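PDB 6MPR: malonate decarboxylase subunit alpha from Acinetobacter baumannii ATCC 17978, which probably acts as the acyl carrier protein transferase component of malonate decarboxylase, exchanging the carrier-bound acetyl group for malonyl. Local coordinates for residues A367-D372 with T436-G441; Q198-V203 with Q227-E232; D549-T552 with L557-P560. All coordinates share one frame; numbering follows the deposited sequence.

Interaction 1 (A367-D372 with T436-G441); sequences ATLQVD and TFQEGG
Leu369 and Gln438 mark the closest backbone approach of two non-helical segments, with their CA atoms 6.8 Å apart. That gap is bridged by side chains, and no hydrogen bond crosses it. Gln438 carries the contact. Its CB already points at the 367-372 segment. The bend at chi2 (-59°) then turns the amide to run along that segment, from Thr368 O to CD2 of Leu369. Leu369 meets it at about a right angle. The CD2 methyl of Leu369 lies 3.4 Å from OE1 of Gln438, a van der Waals contact between a methyl and an amide oxygen. On the backbone side, CG of Gln438 comes to 3.6 Å from the carbonyl O of Leu369. NE2 of Gln438 also comes within 3.2 Å of the carbonyl O of Thr368, but the angle is poor for a hydrogen bond. The amide nitrogen is instead bonded to OG1 of Thr444. Gln438 has a second modelled conformer, so these amide contacts belong to one of two states. Gln438 also opens a type II beta turn that runs to Gly441, closed by the bond from Gly441 N to Gln438 O at 3.0 Å. Gly440 takes the third place of the turn, where its positive phi suits a residue without a side chain. Both segments emerge after neighbouring parallel strands, 363-366 and 429-433, of the eight-stranded mixed sheet. Strand 370-371 then pairs with strand 377-378, while Val371 makes backbone bonds to Thr444 and Val446. Nearby, Asp372 packs on Leu423 of the second subunit.

Interaction 2 (Q198-V203 with Q227-E232); sequences QVNELV and QPFYIE
Asn200 holds Phe229 through a direct hydrogen bond, and this is the tight part of the contact. With chi1 at -66°, CG of Asn200 stands beside its own backbone N and the amide turns to the 227-232 segment. The backbone N of Phe229 donates to OD1 of Asn200 at 3.0 Å with an N-H...O angle of 157°. The donor sits tilted 28° from the carbonyl plane, a slightly skewed approach. The same oxygen is 3.3 Å from CA of Pro228, so the amide is pressed against the Pro228-Phe229 peptide. Its nitrogen end spans two rings, crossing both side chains at about a right angle. ND2 of Asn200 lies 3.8 Å from CB of Pro228 and 3.7 Å from CD2 of Phe229. The backbones are close here too, with Asn200 and Pro228 nearest by CA.

The looser parts are bridged by water. One water accepts from ND2 of Asn200 and donates to the carbonyl O of Phe229. It also sits over the centre of one face of the Phe229 ring, 3.4 Å above the plane. A second water accepts from NE2 of Gln198 and donates to the carbonyl O of Gln227. Gln198 touches the other segment directly only through NE2, 3.7 Å from CB of Phe229. Its OE1 is taken by the backbone N of Leu75. Pro228 and Gln227 are exposed to solvent, whereas Phe229 and Gln198 are buried.

The contact joins the chain at the ends of two adjacent parallel strands, 194-199 and 221-224, consistent with a Rossmann-like sheet. Strand 158-163 flanks 194-199 on its other side. The chain turns a corner at Asn200 into strand 201-202. Phe229 packs edge-to-face with Phe164 and touches Ala162 of strand 158-163, while Gln198 reaches Phe74 of helix 73-79.

Interaction 3 (D549-T552 with L557-P560); sequences DLVT and LYQP
Val551 has chi1 at 175°, which sets CG1 opposite the backbone N and turns CG2 toward the returning chain. Tyr558 has chi1 at 172°, which carries its ring back toward the helix face. The two residues are also the closest pair by backbone, with CA atoms 5.3 Å apart. The side-chain contacts are apolar, and no hydrogen bond joins the segments. Val551 does most of the touching. Its CG2 methyl is 3.6 Å from CG of Pro560 and 3.7 Å from CD of Pro560, meeting the proline ring at about a right angle. The same methyl is 3.9 Å from CD2 of Tyr558, so it sits against both rings. CG2 of Val551 is also 3.8 Å from the carbonyl O of Tyr558, which CG1 reaches from slightly farther away. Leu550 contributes more weakly, with CB 4.2 Å from CD2 of Tyr558. Tyr558 and Pro560 also pack on each other within their segment. N of Pro560 lies 4.0 Å above the centre of the Tyr558 ring, so one face of the tyrosine is backed by the proline. Leu550 and Tyr558 are buried, while Val551 and Pro560 are partly open to solvent. The arrangement is a chain reversal after a short helix, in which the following loop folds back onto the helix it has just left. Ser554 ties the turn together, its OG bonded to both Val551 O and Tyr558 N. Helix 547-553 also gives Ile547 to pack on Tyr558 and Pro560. Helix 307-311 contributes Ile307 against Tyr558 and Pro308 against Leu550.

Along the chain the order is interaction 2, interaction 1, interaction 3, and each closes before the next opens. Interaction 2 lies at the parallel sheet that contains strands 194-199 and 221-224. Interaction 1 lies just past the ends of strands 363-366 and 429-433 of the eight-stranded mixed sheet. In both, the segments lie at or just past the ends of adjacent parallel strands. Their centres are 38 Å apart, on opposite sides of the chain's centre. Interaction 3 lies near the C-terminus, on helix 547-553 and the loop after it, with its centre 25 Å from that of interaction 2 and 32 Å from that of interaction 1. None touches another; they are separate local contacts.

Interaction 1 (A367-D372 with T436-G441)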
ATOM      1  N   ALA A 367     -16.407   2.775 -13.491  1.00 15.39           N
ATOM      2  CA  ALA A 367     -16.707   3.413 -14.760  1.00 14.01           C
ATOM      3  C   ALA A 367     -15.759   4.577 -15.001  1.00 17.20           C
ATOM      4  O   ALA A 367     -14.893   4.896 -14.189  1.00 18.59           O
ATOM      5  CB  ALA A 367     -18.155   3.885 -14.819  1.00 16.38           C
ATOM      6  N   THR A 368     -15.958   5.230 -16.137  1.00 23.89           N
ATOM      7  CA  THR A 368     -15.087   6.306 -16.584  1.00 22.20           C
ATOM      8  C   THR A 368     -15.862   7.143 -17.587  1.00 19.40           C
ATOM      9  O   THR A 368     -16.919   6.729 -18.071  1.00 26.35           O
ATOM     10  CB  THR A 368     -13.825   5.740 -17.208  1.00 29.93           C
ATOM     11  OG1 THR A 368     -12.988   6.809 -17.633  1.00 25.98           O
ATOM     12  CG2 THR A 368     -14.183   4.912 -18.406  1.00 31.23           C
ATOM     13  N   LEU A 369     -15.347   8.341 -17.890  1.00 12.19           N
ATOM     14  CA  LEU A 369     -16.070   9.130 -18.882  1.00 12.53           C
ATOM     15  C   LEU A 369     -15.588   8.866 -20.297  1.00 12.78           C
ATOM     16  O   LEU A 369     -16.394   8.912 -21.231  1.00 15.96           O
ATOM     17  CB  LEU A 369     -15.969  10.635 -18.592  1.00 16.90           C
ATOM     18  CG  LEU A 369     -16.655  11.119 -17.318  1.00 26.27           C
ATOM     19  CD1 LEU A 369     -16.537  12.638 -17.210  1.00 23.49           C
ATOM     20  CD2 LEU A 369     -18.111  10.664 -17.286  1.00 23.82           C
ATOM     21  N   GLN A 370     -14.284   8.623 -20.483  1.00 15.49           N
ATOM     22  CA  GLN A 370     -13.715   8.432 -21.812  1.00 16.99           C
ATOM     23  C   GLN A 370     -12.811   7.206 -21.846  1.00 12.21           C
ATOM     24  O   GLN A 370     -12.112   6.912 -20.877  1.00 11.69           O
ATOM     25  CB  GLN A 370     -12.916   9.655 -22.256  1.00 16.85           C
ATOM     26  CG  GLN A 370     -13.774  10.854 -22.641  1.00 18.29           C
ATOM     27  CD  GLN A 370     -12.971  11.905 -23.384  1.00 13.67           C
ATOM     28  OE1 GLN A 370     -11.746  11.965 -23.249  1.00 14.86           O
ATOM     29  NE2 GLN A 370     -13.646  12.702 -24.206  1.00 14.30           N
ATOM     30  N   VAL A 371     -12.855   6.493 -22.966  1.00 17.88           N
ATOM     31  CA  VAL A 371     -12.053   5.299 -23.220  1.00 15.56           C
ATOM     32  C   VAL A 371     -11.616   5.386 -24.673  1.00 15.42           C
ATOM     33  O   VAL A 371     -12.450   5.626 -25.549  1.00 15.70           O
ATOM     34  CB  VAL A 371     -12.852   4.003 -22.971  1.00 17.70           C
ATOM     35  CG1 VAL A 371     -12.013   2.752 -23.267  1.00 12.58           C
ATOM     36  CG2 VAL A 371     -13.371   3.961 -21.540  1.00 16.89           C
ATOM     37  N   ASP A 372     -10.321   5.220 -24.941  1.00 15.61           N
ATOM     38  CA  ASP A 372      -9.874   5.267 -26.323  1.00 16.58           C
ATOM     39  C   ASP A 372      -9.709   3.848 -26.886  1.00 17.41           C
ATOM     40  O   ASP A 372     -10.041   2.849 -26.240  1.00 14.72           O
ATOM     41  CB  ASP A 372      -8.613   6.135 -26.464  1.00 18.15           C
ATOM     42  CG  ASP A 372      -7.330   5.458 -25.988  1.00 20.28           C
ATOM     43  OD1 ASP A 372      -7.340   4.282 -25.589  1.00 15.62           O
ATOM     44  OD2 ASP A 372      -6.277   6.137 -26.052  1.00 17.12           O
ATOM     45  N   THR A 436     -22.078   3.019 -23.647  1.00 18.69           N
ATOM     46  CA  THR A 436     -21.359   3.518 -24.817  1.00 22.61           C
ATOM     47  C   THR A 436     -21.494   5.029 -24.972  1.00 15.65           C
ATOM     48  O   THR A 436     -20.604   5.671 -25.541  1.00 18.27           O
ATOM     49  CB  THR A 436     -21.820   2.783 -26.079  1.00 17.03           C
ATOM     50  OG1 THR A 436     -23.236   2.942 -26.271  1.00 17.43           O
ATOM     51  CG2 THR A 436     -21.471   1.304 -25.944  1.00 16.27           C
ATOM     52  N   PHE A 437     -22.561   5.621 -24.449  1.00 19.36           N
ATOM     53  CA  PHE A 437     -22.696   7.069 -24.413  1.00 20.68           C
ATOM     54  C   PHE A 437     -22.955   7.525 -22.989  1.00 26.61           C
ATOM     55  O   PHE A 437     -23.638   6.841 -22.222  1.00 23.87           O
ATOM     56  CB  PHE A 437     -23.812   7.570 -25.335  1.00 17.48           C
ATOM     57  CG  PHE A 437     -23.446   7.530 -26.784  1.00 20.57           C
ATOM     58  CD1 PHE A 437     -23.493   6.333 -27.488  1.00 19.89           C
ATOM     59  CD2 PHE A 437     -23.041   8.680 -27.440  1.00 19.88           C
ATOM     60  CE1 PHE A 437     -23.158   6.292 -28.821  1.00 21.44           C
ATOM     61  CE2 PHE A 437     -22.697   8.645 -28.772  1.00 25.37           C
ATOM     62  CZ  PHE A 437     -22.753   7.457 -29.466  1.00 24.83           C
ATOM     63  N   GLN A 438     -22.387   8.681 -22.659  1.00 26.07           N
ATOM     64  CA  GLN A 438     -22.463   9.245 -21.325  0.59 27.80           C
ATOM     65  C   GLN A 438     -23.763  10.020 -21.135  1.00 36.77           C
ATOM     66  O   GLN A 438     -24.523  10.264 -22.076  1.00 40.28           O
ATOM     67  CB  GLN A 438     -21.265  10.158 -21.070  0.59 27.96           C
ATOM     68  CG  GLN A 438     -19.977   9.405 -20.822  0.59 27.63           C
ATOM     69  CD  GLN A 438     -20.086   8.480 -19.626  0.59 26.65           C
ATOM     70  OE1 GLN A 438     -20.629   8.856 -18.587  0.59 36.45           O
ATOM     71  NE2 GLN A 438     -19.584   7.260 -19.770  0.59 18.82           N
ATOM     72  N   GLU A 439     -24.017  10.398 -19.887  1.00 45.63           N
ATOM     73  CA  GLU A 439     -25.131  11.285 -19.592  1.00 50.90           C
ATOM     74  C   GLU A 439     -24.835  12.640 -20.227  1.00 47.51           C
ATOM     75  O   GLU A 439     -23.792  13.248 -19.958  1.00 43.26           O
ATOM     76  CB  GLU A 439     -25.330  11.408 -18.083  1.00 53.61           C
ATOM     77  N   GLY A 440     -25.731  13.093 -21.093  1.00 41.72           N
ATOM     78  CA  GLY A 440     -25.493  14.253 -21.922  1.00 37.30           C
ATOM     79  C   GLY A 440     -25.305  13.915 -23.383  1.00 38.42           C
ATOM     80  O   GLY A 440     -25.263  14.831 -24.215  1.00 38.89           O
ATOM     81  N   GLY A 441     -25.188  12.633 -23.724  1.00 34.85           N
ATOM     82  CA  GLY A 441     -25.080  12.217 -25.104  1.00 31.22           C
ATOM     83  C   GLY A 441     -23.678  12.200 -25.668  1.00 22.40           C
ATOM     84  O   GLY A 441     -23.515  11.927 -26.865  1.00 27.64           O
TER

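Interaction 2 (Q198-V203 with Q227-E232)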
ATOM      1  N   GLN A 198      -9.518  19.854  14.549  1.00  9.60           N
ATOM      2  CA  GLN A 198     -10.818  20.362  14.966  1.00  9.74           C
ATOM      3  C   GLN A 198     -11.708  19.199  15.406  1.00  9.69           C
ATOM      4  O   GLN A 198     -11.693  18.122  14.798  1.00 11.16           O
ATOM      5  CB  GLN A 198     -11.480  21.159  13.837  1.00 11.45           C
ATOM      6  CG  GLN A 198     -11.852  20.318  12.600  1.00 10.88           C
ATOM      7  CD  GLN A 198     -12.885  21.008  11.750  1.00 10.78           C
ATOM      8  OE1 GLN A 198     -12.553  21.854  10.919  1.00 11.39           O
ATOM      9  NE2 GLN A 198     -14.156  20.658  11.955  1.00 13.44           N
ATOM     10  N   VAL A 199     -12.469  19.403  16.486  1.00 11.57           N
ATOM     11  CA  VAL A 199     -13.387  18.373  16.965  1.00 10.22           C
ATOM     12  C   VAL A 199     -14.781  18.949  17.149  1.00 14.43           C
ATOM     13  O   VAL A 199     -14.957  20.141  17.428  1.00 13.02           O
ATOM     14  CB  VAL A 199     -12.916  17.700  18.280  1.00 10.35           C
ATOM     15  CG1 VAL A 199     -11.628  16.914  18.038  1.00 14.81           C
ATOM     16  CG2 VAL A 199     -12.738  18.727  19.405  1.00 14.74           C
ATOM     17  N   ASN A 200     -15.783  18.075  17.011  1.00 11.25           N
ATOM     18  CA  ASN A 200     -17.165  18.492  17.230  1.00 13.09           C
ATOM     19  C   ASN A 200     -17.435  18.790  18.697  1.00 17.22           C
ATOM     20  O   ASN A 200     -18.220  19.694  19.006  1.00 16.98           O
ATOM     21  CB  ASN A 200     -18.142  17.421  16.746  1.00 11.49           C
ATOM     22  CG  ASN A 200     -18.092  17.227  15.248  1.00 13.31           C
ATOM     23  OD1 ASN A 200     -17.429  17.985  14.534  1.00 11.67           O
ATOM     24  ND2 ASN A 200     -18.787  16.213  14.763  1.00 14.19           N
ATOM     25  N   GLU A 201     -16.790  18.047  19.601  1.00 14.73           N
ATOM     26  CA  GLU A 201     -17.018  18.132  21.040  1.00 16.60           C
ATOM     27  C   GLU A 201     -15.703  17.997  21.796  1.00 17.80           C
ATOM     28  O   GLU A 201     -14.836  17.204  21.420  1.00 14.58           O
ATOM     29  CB  GLU A 201     -17.928  17.002  21.518  1.00 16.14           C
ATOM     30  CG  GLU A 201     -19.386  17.178  21.305  1.00 34.88           C
ATOM     31  CD  GLU A 201     -20.123  15.996  21.889  1.00 41.72           C
ATOM     32  OE1 GLU A 201     -20.154  14.938  21.229  1.00 30.66           O
ATOM     33  OE2 GLU A 201     -20.613  16.109  23.032  1.00 48.56           O
ATOM     34  N   LEU A 202     -15.588  18.724  22.904  1.00 16.81           N
ATOM     35  CA  LEU A 202     -14.466  18.591  23.824  1.00 16.15           C
ATOM     36  C   LEU A 202     -14.946  17.976  25.134  1.00 19.73           C
ATOM     37  O   LEU A 202     -15.947  18.430  25.699  1.00 19.51           O
ATOM     38  CB  LEU A 202     -13.830  19.957  24.104  1.00 17.85           C
ATOM     39  CG  LEU A 202     -12.611  20.009  25.022  1.00 17.14           C
ATOM     40  CD1 LEU A 202     -11.396  19.429  24.324  1.00 16.50           C
ATOM     41  CD2 LEU A 202     -12.349  21.449  25.457  1.00 22.34           C
ATOM     42  N   VAL A 203     -14.231  16.953  25.615  1.00 19.10           N
ATOM     43  CA  VAL A 203     -14.453  16.384  26.940  1.00 15.41           C
ATOM     44  C   VAL A 203     -13.193  16.588  27.783  1.00 17.09           C
ATOM     45  O   VAL A 203     -12.141  16.987  27.286  1.00 16.53           O
ATOM     46  CB  VAL A 203     -14.842  14.891  26.888  1.00 16.34           C
ATOM     47  CG1 VAL A 203     -16.110  14.703  26.096  1.00 20.02           C
ATOM     48  CG2 VAL A 203     -13.722  14.077  26.305  1.00 13.65           C
ATOM     49  N   GLN A 227     -19.093  24.446  14.135  1.00 17.03           N
ATOM     50  CA  GLN A 227     -20.200  23.560  13.820  1.00 18.80           C
ATOM     51  C   GLN A 227     -19.612  22.218  13.421  1.00 16.76           C
ATOM     52  O   GLN A 227     -18.429  22.144  13.072  1.00 19.91           O
ATOM     53  CB  GLN A 227     -21.067  24.145  12.695  1.00 24.35           C
ATOM     54  CG  GLN A 227     -20.299  24.358  11.399  1.00 23.02           C
ATOM     55  CD  GLN A 227     -21.152  25.008  10.344  1.00 29.32           C
ATOM     56  OE1 GLN A 227     -21.216  24.546   9.206  1.00 30.76           O
ATOM     57  NE2 GLN A 227     -21.817  26.087  10.713  1.00 29.31           N
ATOM     58  N   PRO A 228     -20.387  21.136  13.509  1.00 16.43           N
ATOM     59  CA  PRO A 228     -19.816  19.802  13.264  1.00 16.31           C
ATOM     60  C   PRO A 228     -19.169  19.715  11.892  1.00 15.68           C
ATOM     61  O   PRO A 228     -19.615  20.366  10.943  1.00 17.30           O
ATOM     62  CB  PRO A 228     -21.030  18.874  13.364  1.00 14.69           C
ATOM     63  CG  PRO A 228     -21.987  19.612  14.254  1.00 17.64           C
ATOM     64  CD  PRO A 228     -21.801  21.067  13.918  1.00 20.74           C
ATOM     65  N   PHE A 229     -18.102  18.909  11.801  1.00 10.52           N
ATOM     66  CA  PHE A 229     -17.364  18.812  10.545  1.00 13.25           C
ATOM     67  C   PHE A 229     -18.280  18.416   9.391  1.00 13.27           C
ATOM     68  O   PHE A 229     -19.227  17.635   9.549  1.00 12.81           O
ATOM     69  CB  PHE A 229     -16.154  17.847  10.654  1.00 12.84           C
ATOM     70  CG  PHE A 229     -16.496  16.373  10.855  1.00 14.39           C
ATOM     71  CD1 PHE A 229     -16.950  15.576   9.802  1.00 12.04           C
ATOM     72  CD2 PHE A 229     -16.262  15.765  12.080  1.00 11.73           C
ATOM     73  CE1 PHE A 229     -17.223  14.224   9.988  1.00 11.76           C
ATOM     74  CE2 PHE A 229     -16.533  14.423  12.286  1.00 12.85           C
ATOM     75  CZ  PHE A 229     -17.017  13.636  11.229  1.00 13.45           C
ATOM     76  N   TYR A 230     -18.017  19.028   8.239  1.00 11.39           N
ATOM     77  CA  TYR A 230     -18.823  18.828   7.045  1.00 15.11           C
ATOM     78  C   TYR A 230     -18.585  17.454   6.442  1.00  9.78           C
ATOM     79  O   TYR A 230     -17.441  16.999   6.333  1.00 13.47           O
ATOM     80  CB  TYR A 230     -18.471  19.894   6.014  1.00 14.90           C
ATOM     81  CG  TYR A 230     -19.244  19.802   4.723  1.00 16.03           C
ATOM     82  CD1 TYR A 230     -20.504  20.358   4.620  1.00 18.45           C
ATOM     83  CD2 TYR A 230     -18.716  19.148   3.609  1.00 17.62           C
ATOM     84  CE1 TYR A 230     -21.229  20.283   3.446  1.00 22.53           C
ATOM     85  CE2 TYR A 230     -19.441  19.070   2.419  1.00 19.17           C
ATOM     86  CZ  TYR A 230     -20.696  19.644   2.350  1.00 28.49           C
ATOM     87  OH  TYR A 230     -21.440  19.587   1.193  1.00 34.05           O
ATOM     88  N   ILE A 231     -19.668  16.805   6.021  1.00 14.79           N
ATOM     89  CA  ILE A 231     -19.573  15.547   5.284  1.00  9.57           C
ATOM     90  C   ILE A 231     -20.896  15.316   4.561  1.00 15.81           C
ATOM     91  O   ILE A 231     -21.968  15.525   5.132  1.00 18.44           O
ATOM     92  CB  ILE A 231     -19.211  14.374   6.223  1.00 12.00           C
ATOM     93  CG1 ILE A 231     -19.163  13.065   5.441  1.00 11.85           C
ATOM     94  CG2 ILE A 231     -20.166  14.275   7.411  1.00 19.48           C
ATOM     95  CD1 ILE A 231     -18.549  11.921   6.241  1.00 15.32           C
ATOM     96  N   GLU A 232     -20.807  14.888   3.264  1.00 13.49           N
ATOM     97  CA  GLU A 232     -21.914  14.573   2.355  1.00 18.73           C
ATOM     98  C   GLU A 232     -22.097  13.074   2.201  1.00 14.51           C
ATOM     99  O   GLU A 232     -21.144  12.310   2.330  1.00 16.62           O
ATOM    100  CB  GLU A 232     -21.657  15.126   0.949  1.00 20.13           C
ATOM    101  CG  GLU A 232     -21.385  16.566   0.816  1.00 28.20           C
ATOM    102  CD  GLU A 232     -21.325  16.937  -0.654  1.00 27.76           C
ATOM    103  OE1 GLU A 232     -22.393  16.949  -1.302  1.00 32.63           O
ATOM    104  OE2 GLU A 232     -20.214  17.166  -1.165  1.00 27.59           O
TER
HETATM  105  O   HOH W   1     -16.472  22.228  10.976  1.00 10.68           O
HETATM  106  O   HOH W   2     -19.908  15.858  11.816  1.00 14.34           O

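Interaction 3 (D549-T552 with L557-P560)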
ATOM      1  N   ASP A 549     -37.378   1.125   0.427  1.00 20.08           N
ATOM      2  CA  ASP A 549     -37.157  -0.315   0.401  1.00 17.64           C
ATOM      3  C   ASP A 549     -35.875  -0.689   1.137  1.00 20.66           C
ATOM      4  O   ASP A 549     -35.820  -1.726   1.818  1.00 19.19           O
ATOM      5  CB  ASP A 549     -37.109  -0.805  -1.044  1.00 16.13           C
ATOM      6  CG  ASP A 549     -38.488  -1.073  -1.619  1.00 25.83           C
ATOM      7  OD1 ASP A 549     -39.493  -0.884  -0.901  1.00 24.77           O
ATOM      8  OD2 ASP A 549     -38.556  -1.469  -2.797  1.00 26.28           O
ATOM      9  N   LEU A 550     -34.838   0.150   1.026  1.00 17.00           N
ATOM     10  CA  LEU A 550     -33.610  -0.105   1.766  1.00 16.15           C
ATOM     11  C   LEU A 550     -33.844   0.034   3.264  1.00 19.06           C
ATOM     12  O   LEU A 550     -33.314  -0.755   4.055  1.00 16.93           O
ATOM     13  CB  LEU A 550     -32.497   0.839   1.302  1.00 13.91           C
ATOM     14  CG  LEU A 550     -32.019   0.606  -0.145  1.00 11.46           C
ATOM     15  CD1 LEU A 550     -30.978   1.618  -0.551  1.00 15.86           C
ATOM     16  CD2 LEU A 550     -31.487  -0.810  -0.305  1.00 13.85           C
ATOM     17  N   VAL A 551     -34.646   1.022   3.670  1.00 15.65           N
ATOM     18  CA  VAL A 551     -34.966   1.167   5.090  1.00 16.52           C
ATOM     19  C   VAL A 551     -35.655  -0.087   5.603  1.00 20.25           C
ATOM     20  O   VAL A 551     -35.310  -0.624   6.666  1.00 21.95           O
ATOM     21  CB  VAL A 551     -35.835   2.414   5.326  1.00 17.25           C
ATOM     22  CG1 VAL A 551     -36.265   2.482   6.782  1.00 18.27           C
ATOM     23  CG2 VAL A 551     -35.080   3.658   4.920  1.00 20.15           C
ATOM     24  N   THR A 552     -36.659  -0.557   4.858  1.00 18.91           N
ATOM     25  CA  THR A 552     -37.358  -1.785   5.220  1.00 18.70           C
ATOM     26  C   THR A 552     -36.389  -2.959   5.322  1.00 18.85           C
ATOM     27  O   THR A 552     -36.410  -3.710   6.305  1.00 22.07           O
ATOM     28  CB  THR A 552     -38.456  -2.056   4.192  1.00 21.29           C
ATOM     29  OG1 THR A 552     -39.392  -0.965   4.215  1.00 24.01           O
ATOM     30  CG2 THR A 552     -39.193  -3.368   4.497  1.00 25.93           C
ATOM     31  N   LEU A 557     -33.064   0.282  10.563  1.00 16.81           N
ATOM     32  CA  LEU A 557     -31.781   0.747  11.087  1.00 16.31           C
ATOM     33  C   LEU A 557     -31.143   1.816  10.202  1.00 21.33           C
ATOM     34  O   LEU A 557     -30.485   2.731  10.713  1.00 20.27           O
ATOM     35  CB  LEU A 557     -30.830  -0.439  11.246  1.00 17.57           C
ATOM     36  CG  LEU A 557     -31.152  -1.421  12.368  1.00 23.86           C
ATOM     37  CD1 LEU A 557     -30.383  -2.720  12.180  1.00 21.82           C
ATOM     38  CD2 LEU A 557     -30.813  -0.786  13.707  1.00 28.12           C
ATOM     39  N   TYR A 558     -31.279   1.693   8.881  1.00 17.89           N
ATOM     40  CA  TYR A 558     -30.779   2.714   7.966  1.00 19.25           C
ATOM     41  C   TYR A 558     -31.648   3.965   8.064  1.00 17.43           C
ATOM     42  O   TYR A 558     -32.876   3.895   7.951  1.00 18.35           O
ATOM     43  CB  TYR A 558     -30.760   2.180   6.530  1.00 12.53           C
ATOM     44  CG  TYR A 558     -30.426   3.225   5.485  1.00 16.65           C
ATOM     45  CD1 TYR A 558     -29.327   4.050   5.632  1.00 12.05           C
ATOM     46  CD2 TYR A 558     -31.217   3.392   4.350  1.00 19.26           C
ATOM     47  CE1 TYR A 558     -29.019   5.024   4.680  1.00 16.83           C
ATOM     48  CE2 TYR A 558     -30.916   4.354   3.394  1.00 18.40           C
ATOM     49  CZ  TYR A 558     -29.821   5.173   3.571  1.00 18.49           C
ATOM     50  OH  TYR A 558     -29.511   6.126   2.623  1.00 17.81           O
ATOM     51  N   GLN A 559     -31.009   5.113   8.285  1.00 17.22           N
ATOM     52  CA  GLN A 559     -31.697   6.392   8.472  1.00 18.67           C
ATOM     53  C   GLN A 559     -31.229   7.334   7.371  1.00 21.28           C
ATOM     54  O   GLN A 559     -30.188   7.990   7.516  1.00 18.37           O
ATOM     55  CB  GLN A 559     -31.404   6.972   9.850  1.00 21.84           C
ATOM     56  CG  GLN A 559     -31.624   5.990  10.984  1.00 29.38           C
ATOM     57  CD  GLN A 559     -31.224   6.559  12.336  1.00 44.95           C
ATOM     58  OE1 GLN A 559     -32.051   7.141  13.041  1.00 50.82           O
ATOM     59  NE2 GLN A 559     -29.949   6.392  12.704  1.00 40.50           N
ATOM     60  N   PRO A 560     -31.955   7.420   6.256  1.00 20.67           N
ATOM     61  CA  PRO A 560     -31.469   8.181   5.092  1.00 16.90           C
ATOM     62  C   PRO A 560     -31.243   9.639   5.441  1.00 16.84           C
ATOM     63  O   PRO A 560     -32.070  10.264   6.129  1.00 18.22           O
ATOM     64  CB  PRO A 560     -32.605   8.035   4.068  1.00 22.69           C
ATOM     65  CG  PRO A 560     -33.365   6.824   4.507  1.00 26.75           C
ATOM     66  CD  PRO A 560     -33.231   6.734   5.989  1.00 19.88           C
TER